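Long-range contacts in tRNA dimethylallyltransferase (Staphylococcus epidermidis ATCC 12228, PDB 3D3Q), which probably transfers a dimethylallyl group from its diphosphate to the adenine at position 37 of tRNAs that read codons beginning with uridine: residues 8-13 and 98-104; 127-131 and 174-180; 196-200 and 310-314; 47-51 and 243-249. One frame throughout, in Å; residues are numbered along the deposited sequence.

Contact 1: 8-13 and 98-104; sequences FLIVIV and VPIIAGG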
# COMPACT_ATOMS: atom_id res chain seq x y z
N PHE A 8 -5.87 18.90 2.73
CA PHE A 8 -6.43 17.62 3.12
C PHE A 8 -6.26 16.60 2.00
O PHE A 8 -6.52 16.89 0.84
CB PHE A 8 -7.92 17.76 3.45
CG PHE A 8 -8.54 16.51 4.01
CD1 PHE A 8 -8.10 15.99 5.22
CD2 PHE A 8 -9.54 15.84 3.33
CE1 PHE A 8 -8.65 14.82 5.75
CE2 PHE A 8 -10.10 14.68 3.85
CZ PHE A 8 -9.65 14.17 5.07
N LEU A 9 -5.82 15.40 2.38
CA LEU A 9 -5.61 14.30 1.43
C LEU A 9 -5.99 12.95 2.03
O LEU A 9 -5.62 12.67 3.17
CB LEU A 9 -4.14 14.25 1.02
CG LEU A 9 -3.80 13.14 0.04
CD1 LEU A 9 -4.28 13.51 -1.34
CD2 LEU A 9 -2.31 12.94 0.03
N ILE A 10 -6.71 12.12 1.28
CA ILE A 10 -7.08 10.77 1.76
C ILE A 10 -6.17 9.78 1.07
O ILE A 10 -5.92 9.91 -0.13
CB ILE A 10 -8.54 10.33 1.40
CG1 ILE A 10 -9.59 11.23 2.07
CG2 ILE A 10 -8.79 8.92 1.90
CD1 ILE A 10 -9.64 11.06 3.56
N VAL A 11 -5.65 8.81 1.81
CA VAL A 11 -4.78 7.80 1.19
C VAL A 11 -5.28 6.39 1.59
O VAL A 11 -5.35 6.05 2.78
CB VAL A 11 -3.28 7.97 1.64
CG1 VAL A 11 -2.37 7.09 0.81
CG2 VAL A 11 -2.85 9.41 1.49
N ILE A 12 -5.64 5.58 0.60
CA ILE A 12 -6.16 4.24 0.83
C ILE A 12 -5.27 3.18 0.20
O ILE A 12 -5.37 2.90 -1.00
CB ILE A 12 -7.59 4.10 0.27
CG1 ILE A 12 -8.47 5.22 0.83
CG2 ILE A 12 -8.18 2.76 0.64
CD1 ILE A 12 -9.85 5.30 0.22
N VAL A 13 -4.38 2.60 1.01
CA VAL A 13 -3.46 1.58 0.53
C VAL A 13 -3.98 0.22 0.92
O VAL A 13 -4.82 0.10 1.80
CB VAL A 13 -2.05 1.75 1.14
CG1 VAL A 13 -1.43 3.07 0.68
CG2 VAL A 13 -2.14 1.72 2.65
N VAL A 98 -11.96 16.89 -3.04
CA VAL A 98 -11.14 16.13 -2.12
C VAL A 98 -10.18 15.20 -2.81
O VAL A 98 -10.59 14.16 -3.34
CB VAL A 98 -12.00 15.30 -1.18
CG1 VAL A 98 -11.11 14.51 -0.23
CG2 VAL A 98 -12.94 16.20 -0.41
N PRO A 99 -8.89 15.55 -2.82
CA PRO A 99 -7.87 14.72 -3.45
C PRO A 99 -7.72 13.37 -2.72
O PRO A 99 -7.46 13.34 -1.51
CB PRO A 99 -6.63 15.59 -3.36
CG PRO A 99 -6.83 16.28 -2.06
CD PRO A 99 -8.28 16.68 -2.11
N ILE A 100 -7.88 12.28 -3.46
CA ILE A 100 -7.80 10.92 -2.91
C ILE A 100 -6.84 10.08 -3.74
O ILE A 100 -6.97 10.01 -4.96
CB ILE A 100 -9.18 10.21 -2.98
CG1 ILE A 100 -10.27 11.10 -2.39
CG2 ILE A 100 -9.12 8.92 -2.24
CD1 ILE A 100 -11.65 10.76 -2.89
N ILE A 101 -5.88 9.45 -3.09
CA ILE A 101 -4.95 8.60 -3.81
C ILE A 101 -5.25 7.15 -3.43
O ILE A 101 -5.30 6.78 -2.26
CB ILE A 101 -3.47 8.95 -3.50
CG1 ILE A 101 -3.24 8.95 -2.00
CG2 ILE A 101 -3.14 10.31 -4.09
CD1 ILE A 101 -1.85 9.39 -1.62
N ALA A 102 -5.49 6.34 -4.46
CA ALA A 102 -5.81 4.95 -4.31
C ALA A 102 -4.59 4.15 -4.70
O ALA A 102 -3.95 4.42 -5.72
CB ALA A 102 -6.95 4.58 -5.21
N GLY A 103 -4.25 3.18 -3.85
CA GLY A 103 -3.10 2.33 -4.12
C GLY A 103 -1.77 2.97 -3.85
O GLY A 103 -1.69 4.00 -3.20
N GLY A 104 -0.72 2.33 -4.37
CA GLY A 104 0.63 2.83 -4.18
C GLY A 104 1.43 1.93 -3.25
O GLY A 104 0.86 1.20 -2.45

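Contact 2: 127-131 and 174-180; sequences KMKQV and EYYLKTK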
# COMPACT_ATOMS: atom_id res chain seq x y z
N LYS A 127 15.11 -11.11 12.75
CA LYS A 127 14.61 -10.17 13.76
C LYS A 127 13.09 -10.40 13.89
O LYS A 127 12.51 -10.22 14.96
CB LYS A 127 14.91 -8.71 13.36
CG LYS A 127 15.50 -7.82 14.49
CD LYS A 127 16.92 -8.24 14.87
CE LYS A 127 17.27 -7.96 16.34
NZ LYS A 127 17.32 -6.51 16.72
N MSE A 128 12.46 -10.80 12.79
CA MSE A 128 11.03 -11.07 12.81
C MSE A 128 10.68 -12.06 13.90
O MSE A 128 9.65 -11.94 14.55
CB MSE A 128 10.57 -11.65 11.47
CG MSE A 128 9.70 -10.71 10.67
SE MSE A 128 10.54 -9.12 10.58
CE MSE A 128 9.16 -7.92 10.84
N LYS A 129 11.56 -13.05 14.09
CA LYS A 129 11.36 -14.09 15.10
C LYS A 129 11.77 -13.57 16.47
O LYS A 129 11.04 -13.72 17.45
CB LYS A 129 12.20 -15.33 14.75
CG LYS A 129 11.71 -16.62 15.42
CD LYS A 129 12.42 -17.87 14.87
CE LYS A 129 11.58 -19.16 15.06
NZ LYS A 129 11.17 -19.47 16.48
N GLN A 130 12.94 -12.95 16.51
CA GLN A 130 13.49 -12.38 17.74
C GLN A 130 12.50 -11.38 18.32
O GLN A 130 12.10 -11.49 19.48
CB GLN A 130 14.83 -11.68 17.44
CG GLN A 130 15.69 -11.28 18.66
CD GLN A 130 15.27 -9.95 19.32
OE1 GLN A 130 14.31 -9.90 20.10
NE2 GLN A 130 15.99 -8.88 18.99
N VAL A 131 12.10 -10.41 17.50
CA VAL A 131 11.16 -9.37 17.92
C VAL A 131 9.80 -9.92 18.31
O VAL A 131 9.23 -9.53 19.34
CB VAL A 131 10.98 -8.33 16.80
CG1 VAL A 131 9.86 -7.35 17.16
CG2 VAL A 131 12.29 -7.58 16.57
N GLU A 174 7.95 -2.43 19.83
CA GLU A 174 8.08 -3.25 18.63
C GLU A 174 9.04 -2.63 17.61
O GLU A 174 9.91 -3.31 17.06
CB GLU A 174 6.70 -3.43 17.99
CG GLU A 174 6.70 -4.26 16.73
CD GLU A 174 5.33 -4.30 16.07
OE1 GLU A 174 5.23 -5.00 15.02
OE2 GLU A 174 4.38 -3.65 16.58
N TYR A 175 8.87 -1.33 17.36
CA TYR A 175 9.70 -0.58 16.41
C TYR A 175 11.18 -0.59 16.79
O TYR A 175 12.05 -0.84 15.95
CB TYR A 175 9.21 0.86 16.35
CG TYR A 175 10.05 1.74 15.47
CD1 TYR A 175 9.88 1.75 14.09
CD2 TYR A 175 11.02 2.56 16.02
CE1 TYR A 175 10.67 2.55 13.27
CE2 TYR A 175 11.81 3.36 15.22
CZ TYR A 175 11.63 3.36 13.85
OH TYR A 175 12.43 4.18 13.09
N TYR A 176 11.45 -0.28 18.06
CA TYR A 176 12.80 -0.25 18.62
C TYR A 176 13.48 -1.60 18.42
O TYR A 176 14.52 -1.69 17.77
CB TYR A 176 12.73 0.03 20.12
CG TYR A 176 14.08 -0.08 20.80
CD1 TYR A 176 15.16 0.67 20.35
CD2 TYR A 176 14.28 -0.97 21.86
CE1 TYR A 176 16.41 0.54 20.93
CE2 TYR A 176 15.54 -1.11 22.44
CZ TYR A 176 16.60 -0.34 21.97
OH TYR A 176 17.86 -0.44 22.54
N LEU A 177 12.88 -2.64 18.99
CA LEU A 177 13.42 -4.00 18.90
C LEU A 177 13.82 -4.42 17.48
O LEU A 177 14.74 -5.21 17.32
CB LEU A 177 12.43 -5.02 19.47
CG LEU A 177 12.70 -5.69 20.83
CD1 LEU A 177 14.20 -5.93 21.04
CD2 LEU A 177 12.15 -4.83 21.94
N LYS A 178 13.13 -3.90 16.46
CA LYS A 178 13.43 -4.24 15.08
C LYS A 178 14.56 -3.37 14.50
O LYS A 178 15.63 -3.87 14.13
CB LYS A 178 12.19 -4.10 14.20
CG LYS A 178 11.16 -5.20 14.39
CD LYS A 178 9.91 -4.98 13.54
CE LYS A 178 8.94 -6.14 13.72
NZ LYS A 178 7.64 -5.87 13.07
N THR A 179 14.30 -2.07 14.42
CA THR A 179 15.27 -1.13 13.88
C THR A 179 16.35 -0.73 14.89
O THR A 179 17.36 -0.12 14.52
CB THR A 179 14.60 0.15 13.44
OG1 THR A 179 15.58 1.04 12.90
CG2 THR A 179 13.92 0.82 14.62
N LYS A 180 16.14 -1.07 16.16
CA LYS A 180 17.12 -0.77 17.20
C LYS A 180 17.36 0.73 17.37
O LYS A 180 18.33 1.14 18.01
CB LYS A 180 18.45 -1.45 16.88
CG LYS A 180 18.88 -2.52 17.88
CD LYS A 180 19.31 -1.92 19.22
CE LYS A 180 19.59 -3.03 20.21
NZ LYS A 180 18.37 -3.90 20.35

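Contact 3: 196-200 and 310-314; sequences YDTLL and QINKR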
# COMPACT_ATOMS: atom_id res chain seq x y z
N TYR A 196 1.08 16.96 3.68
CA TYR A 196 -0.37 17.05 3.72
C TYR A 196 -0.99 16.62 5.03
O TYR A 196 -0.38 15.92 5.83
CB TYR A 196 -0.97 16.21 2.59
CG TYR A 196 -0.31 16.40 1.24
CD1 TYR A 196 0.78 15.62 0.86
CD2 TYR A 196 -0.79 17.35 0.35
CE1 TYR A 196 1.37 15.79 -0.40
CE2 TYR A 196 -0.20 17.53 -0.90
CZ TYR A 196 0.87 16.75 -1.27
OH TYR A 196 1.41 16.94 -2.52
N ASP A 197 -2.23 17.06 5.22
CA ASP A 197 -3.02 16.70 6.40
C ASP A 197 -3.61 15.33 6.03
O ASP A 197 -4.82 15.19 5.84
CB ASP A 197 -4.17 17.69 6.61
CG ASP A 197 -5.16 17.21 7.65
OD1 ASP A 197 -6.30 17.72 7.69
OD2 ASP A 197 -4.80 16.31 8.43
N THR A 198 -2.74 14.33 5.95
CA THR A 198 -3.12 12.98 5.53
C THR A 198 -4.03 12.14 6.43
O THR A 198 -3.97 12.22 7.65
CB THR A 198 -1.85 12.12 5.23
OG1 THR A 198 -1.25 11.69 6.46
CG2 THR A 198 -0.83 12.93 4.42
N LEU A 199 -4.88 11.36 5.79
CA LEU A 199 -5.78 10.45 6.48
C LEU A 199 -5.43 9.09 5.88
O LEU A 199 -6.16 8.54 5.07
CB LEU A 199 -7.24 10.82 6.19
CG LEU A 199 -8.34 9.88 6.71
CD1 LEU A 199 -7.99 9.30 8.08
CD2 LEU A 199 -9.62 10.67 6.77
N LEU A 200 -4.28 8.57 6.28
CA LEU A 200 -3.76 7.32 5.77
C LEU A 200 -4.48 6.09 6.32
O LEU A 200 -4.38 5.78 7.51
CB LEU A 200 -2.27 7.24 6.08
CG LEU A 200 -1.46 6.11 5.45
CD1 LEU A 200 -1.41 6.25 3.94
CD2 LEU A 200 -0.06 6.15 6.03
N GLN A 310 -14.01 9.48 10.62
CA GLN A 310 -12.71 10.11 10.68
C GLN A 310 -12.78 11.46 9.96
O GLN A 310 -12.13 12.41 10.36
CB GLN A 310 -11.67 9.19 10.02
CG GLN A 310 -10.33 9.10 10.73
CD GLN A 310 -10.40 8.34 12.05
OE1 GLN A 310 -9.38 8.12 12.71
NE2 GLN A 310 -11.60 7.92 12.44
N ILE A 311 -13.57 11.54 8.89
CA ILE A 311 -13.70 12.80 8.15
C ILE A 311 -14.60 13.81 8.85
O ILE A 311 -14.48 15.02 8.62
CB ILE A 311 -14.25 12.56 6.72
CG1 ILE A 311 -13.28 11.72 5.90
CG2 ILE A 311 -14.47 13.89 6.02
CD1 ILE A 311 -13.84 11.23 4.60
N ASN A 312 -15.51 13.33 9.69
CA ASN A 312 -16.40 14.24 10.42
C ASN A 312 -15.64 14.90 11.60
O ASN A 312 -16.25 15.53 12.46
CB ASN A 312 -17.66 13.51 10.93
CG ASN A 312 -18.66 13.18 9.81
OD1 ASN A 312 -18.56 13.68 8.68
ND2 ASN A 312 -19.65 12.34 10.13
N LYS A 313 -14.31 14.78 11.60
CA LYS A 313 -13.45 15.41 12.62
C LYS A 313 -12.63 16.48 11.90
O LYS A 313 -12.58 17.64 12.33
CB LYS A 313 -12.51 14.40 13.30
CG LYS A 313 -13.23 13.34 14.14
CD LYS A 313 -14.15 13.98 15.17
CE LYS A 313 -15.32 13.07 15.56
NZ LYS A 313 -16.21 13.66 16.62
N ARG A 314 -12.01 16.08 10.78
CA ARG A 314 -11.19 17.00 9.97
C ARG A 314 -12.01 18.23 9.58
O ARG A 314 -11.45 19.23 9.14
CB ARG A 314 -10.71 16.31 8.68
CG ARG A 314 -9.66 15.23 8.83
CD ARG A 314 -8.32 15.77 9.31
NE ARG A 314 -7.25 14.79 9.10
CZ ARG A 314 -7.19 13.59 9.68
NH1 ARG A 314 -8.13 13.21 10.54
NH2 ARG A 314 -6.20 12.76 9.40

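Contact 4: 47-51 and 243-249; sequences MDIGT and SMQAIGY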
# COMPACT_ATOMS: atom_id res chain seq x y z
N MSE A 47 -1.35 -2.46 -20.59
CA MSE A 47 -1.14 -3.36 -19.46
C MSE A 47 -2.27 -3.11 -18.46
O MSE A 47 -2.07 -2.44 -17.45
CB MSE A 47 0.21 -3.09 -18.83
CG MSE A 47 1.32 -3.02 -19.85
SE MSE A 47 3.04 -2.81 -19.05
CE MSE A 47 3.66 -4.64 -19.10
N ASP A 48 -3.44 -3.68 -18.75
CA ASP A 48 -4.61 -3.50 -17.90
C ASP A 48 -4.95 -4.71 -17.02
O ASP A 48 -5.26 -4.56 -15.83
CB ASP A 48 -5.83 -3.12 -18.76
CG ASP A 48 -5.45 -2.28 -19.98
OD1 ASP A 48 -4.70 -1.29 -19.85
OD2 ASP A 48 -5.93 -2.61 -21.09
N ILE A 49 -4.88 -5.90 -17.59
CA ILE A 49 -5.21 -7.11 -16.85
C ILE A 49 -4.21 -7.47 -15.76
O ILE A 49 -4.59 -7.72 -14.62
CB ILE A 49 -5.36 -8.30 -17.80
CG1 ILE A 49 -6.52 -8.06 -18.75
CG2 ILE A 49 -5.56 -9.59 -17.00
CD1 ILE A 49 -6.70 -9.13 -19.79
N GLY A 50 -2.93 -7.52 -16.11
CA GLY A 50 -1.92 -7.89 -15.13
C GLY A 50 -1.69 -6.88 -14.02
O GLY A 50 -1.00 -7.15 -13.04
N THR A 51 -2.30 -5.72 -14.16
CA THR A 51 -2.12 -4.68 -13.18
C THR A 51 -3.37 -4.38 -12.38
O THR A 51 -3.38 -3.47 -11.55
CB THR A 51 -1.67 -3.41 -13.87
OG1 THR A 51 -2.68 -3.02 -14.82
CG2 THR A 51 -0.35 -3.66 -14.61
N SER A 243 8.70 -2.11 -17.43
CA SER A 243 7.34 -2.57 -17.18
C SER A 243 7.18 -4.08 -17.34
O SER A 243 6.51 -4.72 -16.54
CB SER A 243 6.39 -1.85 -18.12
OG SER A 243 6.86 -1.98 -19.44
N MSE A 244 7.80 -4.65 -18.38
CA MSE A 244 7.70 -6.09 -18.64
C MSE A 244 8.43 -6.95 -17.62
O MSE A 244 8.50 -8.17 -17.78
CB MSE A 244 8.26 -6.42 -20.02
CG MSE A 244 7.43 -5.92 -21.18
SE MSE A 244 5.77 -6.86 -21.41
CE MSE A 244 6.38 -8.28 -22.57
N GLN A 245 8.98 -6.32 -16.59
CA GLN A 245 9.72 -7.01 -15.54
C GLN A 245 8.90 -7.13 -14.29
O GLN A 245 9.33 -7.74 -13.32
CB GLN A 245 11.01 -6.27 -15.23
CG GLN A 245 12.07 -6.45 -16.28
CD GLN A 245 12.49 -7.89 -16.36
OE1 GLN A 245 12.97 -8.46 -15.38
NE2 GLN A 245 12.32 -8.50 -17.53
N ALA A 246 7.72 -6.51 -14.31
CA ALA A 246 6.84 -6.54 -13.15
C ALA A 246 6.23 -7.93 -12.97
O ALA A 246 6.00 -8.65 -13.95
CB ALA A 246 5.73 -5.51 -13.30
N ILE A 247 5.98 -8.30 -11.72
CA ILE A 247 5.39 -9.59 -11.43
C ILE A 247 4.08 -9.72 -12.21
O ILE A 247 3.21 -8.85 -12.13
CB ILE A 247 5.17 -9.76 -9.90
CG1 ILE A 247 3.81 -10.42 -9.66
CG2 ILE A 247 5.34 -8.42 -9.17
CD1 ILE A 247 3.32 -10.31 -8.24
N GLY A 248 3.97 -10.80 -12.98
CA GLY A 248 2.78 -11.01 -13.79
C GLY A 248 3.06 -10.89 -15.28
O GLY A 248 2.18 -11.08 -16.12
N TYR A 249 4.30 -10.56 -15.63
CA TYR A 249 4.67 -10.44 -17.01
C TYR A 249 6.01 -11.11 -17.21
O TYR A 249 6.19 -11.85 -18.17
CB TYR A 249 4.77 -8.97 -17.45
CG TYR A 249 3.46 -8.23 -17.42
CD1 TYR A 249 2.95 -7.74 -16.24
CD2 TYR A 249 2.73 -8.03 -18.58
CE1 TYR A 249 1.74 -7.06 -16.21
CE2 TYR A 249 1.52 -7.35 -18.56
CZ TYR A 249 1.03 -6.87 -17.37
OH TYR A 249 -0.15 -6.17 -17.33

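Contact 1: 8-13 and 98-104
Ile-10 and Ile-12 hold strand 8-13 to strand 98-102, each giving both its N-H and its C=O to the neighbour. Ile-10 N donates to Pro-99 O at 3.1 Å, and Ile-10 O receives Ile-101 N at 3.0 Å. Two residues on, Ile-12 N donates to Ile-101 O at 3.1 Å, while Gly-103 N closes the ladder on Ile-12 O, also at 3.1 Å.

The close packing lies on the face of Leu-9, Val-11, Pro-99 and Ile-101, where the touches are most numerous. With CG1 between its backbone N and carbonyl carbon (chi1 53°), Ile-101 swings its end toward the other strand, and CD1 meets both methyls of Val-11 as well as Leu-9 CD2. Leu-9 crosses this isoleucine at about a right angle and sets CD1 on Pro-99 CB at 3.7 Å; helix 78-94 covers Leu-9 and Pro-99 through Ile-89.

On the other face the touches are sparser. Ile-10 and Ile-100 run side by side, CB to CG2 3.9 Å, and helix 20-30 packs there against Ile-12 and Ile-100. The looser end is at the start of the strands, where partly exposed Val-98 merely brings CG1 to the ring edge of Phe-8, 4.1 Å from CD2.

At the other end strand 8-13 runs into the predicted ATP-binding loop Gly-14 to Thr-21, which fits a Walker A P-loop, and Gly-103 lies beside Lys-20: the strand-loop-helix and adjacent parallel strands at the core of a P-loop NTPase fold.

Contact 2: 127-131 and 174-180
Lys-127 makes the polar link between the two helices. Its chain bends at chi2 (69°) and again at chi4, bringing NZ 3.0 Å from Leu-177 O and nearly in line with that carbonyl. The acceptor belongs to the last turn of helix 166-179, whose carbonyls point past the helix end.

The apolar contact centres on Val-131, which stands across the aliphatic part of Lys-178 at about a right angle. Both its methyls reach the lysine chain, CG2 coming to 3.4 Å from CG; the same methyl also lies 3.9 Å from Leu-177 CB. Selenomethionine Met-128, whose side chain sets out away from the other helix, curls back until CE rests 3.4 Å from Lys-178 CE. Farther along, Leu-177 CD1 comes up to the amide of Gln-130, 4.0 Å from NE2.

Charge is handled separately. Extended beyond CG, Lys-178 carries NZ past this packing to Glu-174 OE1, one helical turn back, in a 3.2 Å salt bridge met on the anti side of the carboxylate; Asn-286 adds a weak hydrogen bond. Lys-127 NZ and Lys-180 NZ are only 4.6 Å apart.

The segments cross at 139°, away from the nucleotide and tRNA sites, joining helices 125-136 and 166-179. With its ammonium group paired with Glu-174 of its own helix, Lys-178 offers Val-131 and Met-128 mainly its methylenes, while the carboxyl end of helix 166-179 may offset part of the repulsion between Lys-127 and Lys-180.

Contact 3: 196-200 and 310-314
Arg-314 lays its guanidinium alongside the start of the strand and uses two of its nitrogens there. NE donates to Asp-197 OD2 at 3.0 Å, on the syn side though tilted out of the carboxylate plane, in a salt bridge whose two planes stand 22° apart; the bond is bent, 138° at the hydrogen. NH2 reaches Thr-198 O at 2.9 Å. That oxygen sits in the guanidinium plane, yet the donor stands above the carbonyl plane. Arg-314 sets out toward the strand, and its chain bends at chi2 (-67°) on the way to Asp-197 and Thr-198, while Asp-197, at the centre of an inverse gamma turn, holds out its carboxylate to meet it.

Here the end of helix 300-314 runs nearly antiparallel to the start of strand 197-204 and packs on the parallel sheet of the P-loop fold. Phe-8 of the neighbouring strand also touches Arg-314.

Leu-199 points at the helix and touches it with both methyls. CD1 comes obliquely onto Gln-310 CG at 3.5 Å, engaging the aliphatic part of that side chain. CD2 meets Ile-311 CG1 at 3.9 Å, the two side chains crossing at about a right angle. Leu-199 CB lies 3.9 Å from Arg-314 NH2.

Contact 4: 47-51 and 243-249
The ring of Tyr-249 has the methyl of selenomethionine Met-47 over one face: CE lies 3.6 Å from the ring centroid, 19° off the normal, and nearest to the CD2-CE2 side. Gly-50 CA and Thr-51 CG2 approach obliquely, and Ala-246 O lies in the ring plane at the edge. Val-230 and Leu-233 of helix 226-235 also touch the tyrosine.

Met-47 gets there by running straight out through chi2 (-176°) and bending at chi3, which tips CE onto the ring and leaves SE farther off, 5.1 Å from the centroid. This is a Met-aromatic contact with a CH-pi touch from the methyl, and it joins the loop after strand 33-37 to the loop before helix 252-257, part of which probably meets the substrate tRNA, as in related enzymes. The selenium, Met-47 SE, also packs against Ser-243 CB at 3.6 Å, and Met-47 CE lies 3.8 Å from Met-244 SE.

The phenol end comes down on the backbone of the first loop, with Tyr-249 OH 3.3 Å from Gly-50 CA. Its hydrogen bond goes to Glu-229 OE1, whose carboxylate also takes the backbone N-H groups of Asp-48 and Ile-49, placing ring and loop on one acidic group. Thr-51 OG1 donates to Met-47 O at 2.8 Å from above the carbonyl plane, and Lys-53 NZ reaches the same oxygen. Ser-243 OG is hydrogen-bonded to Pro-72 O.

Contacts 1 and 3 form one continuous block, their centres 11 Å apart: strands 8-13 and 197-204 are neighbours in the sheet, Leu-199 N lies 3.0 Å from Leu-9 O in a probable hydrogen bond, and Phe-8 CE1 packs against Arg-314 CG. Contact 4 touches neither, its nearest atoms about 9 Å from contact 1, yet both border the predicted nucleotide-binding loop: Gly-103 of contact 1 is close to Lys-20, and Thr-51 of contact 4 comes about 8 Å, side chain to side chain, from Thr-16. Contact 2 sits apart among helices, its centre 29 Å from that of contact 1 and 34 Å from that of contact 4, although its segments fall within the chain loop that contact 4 closes.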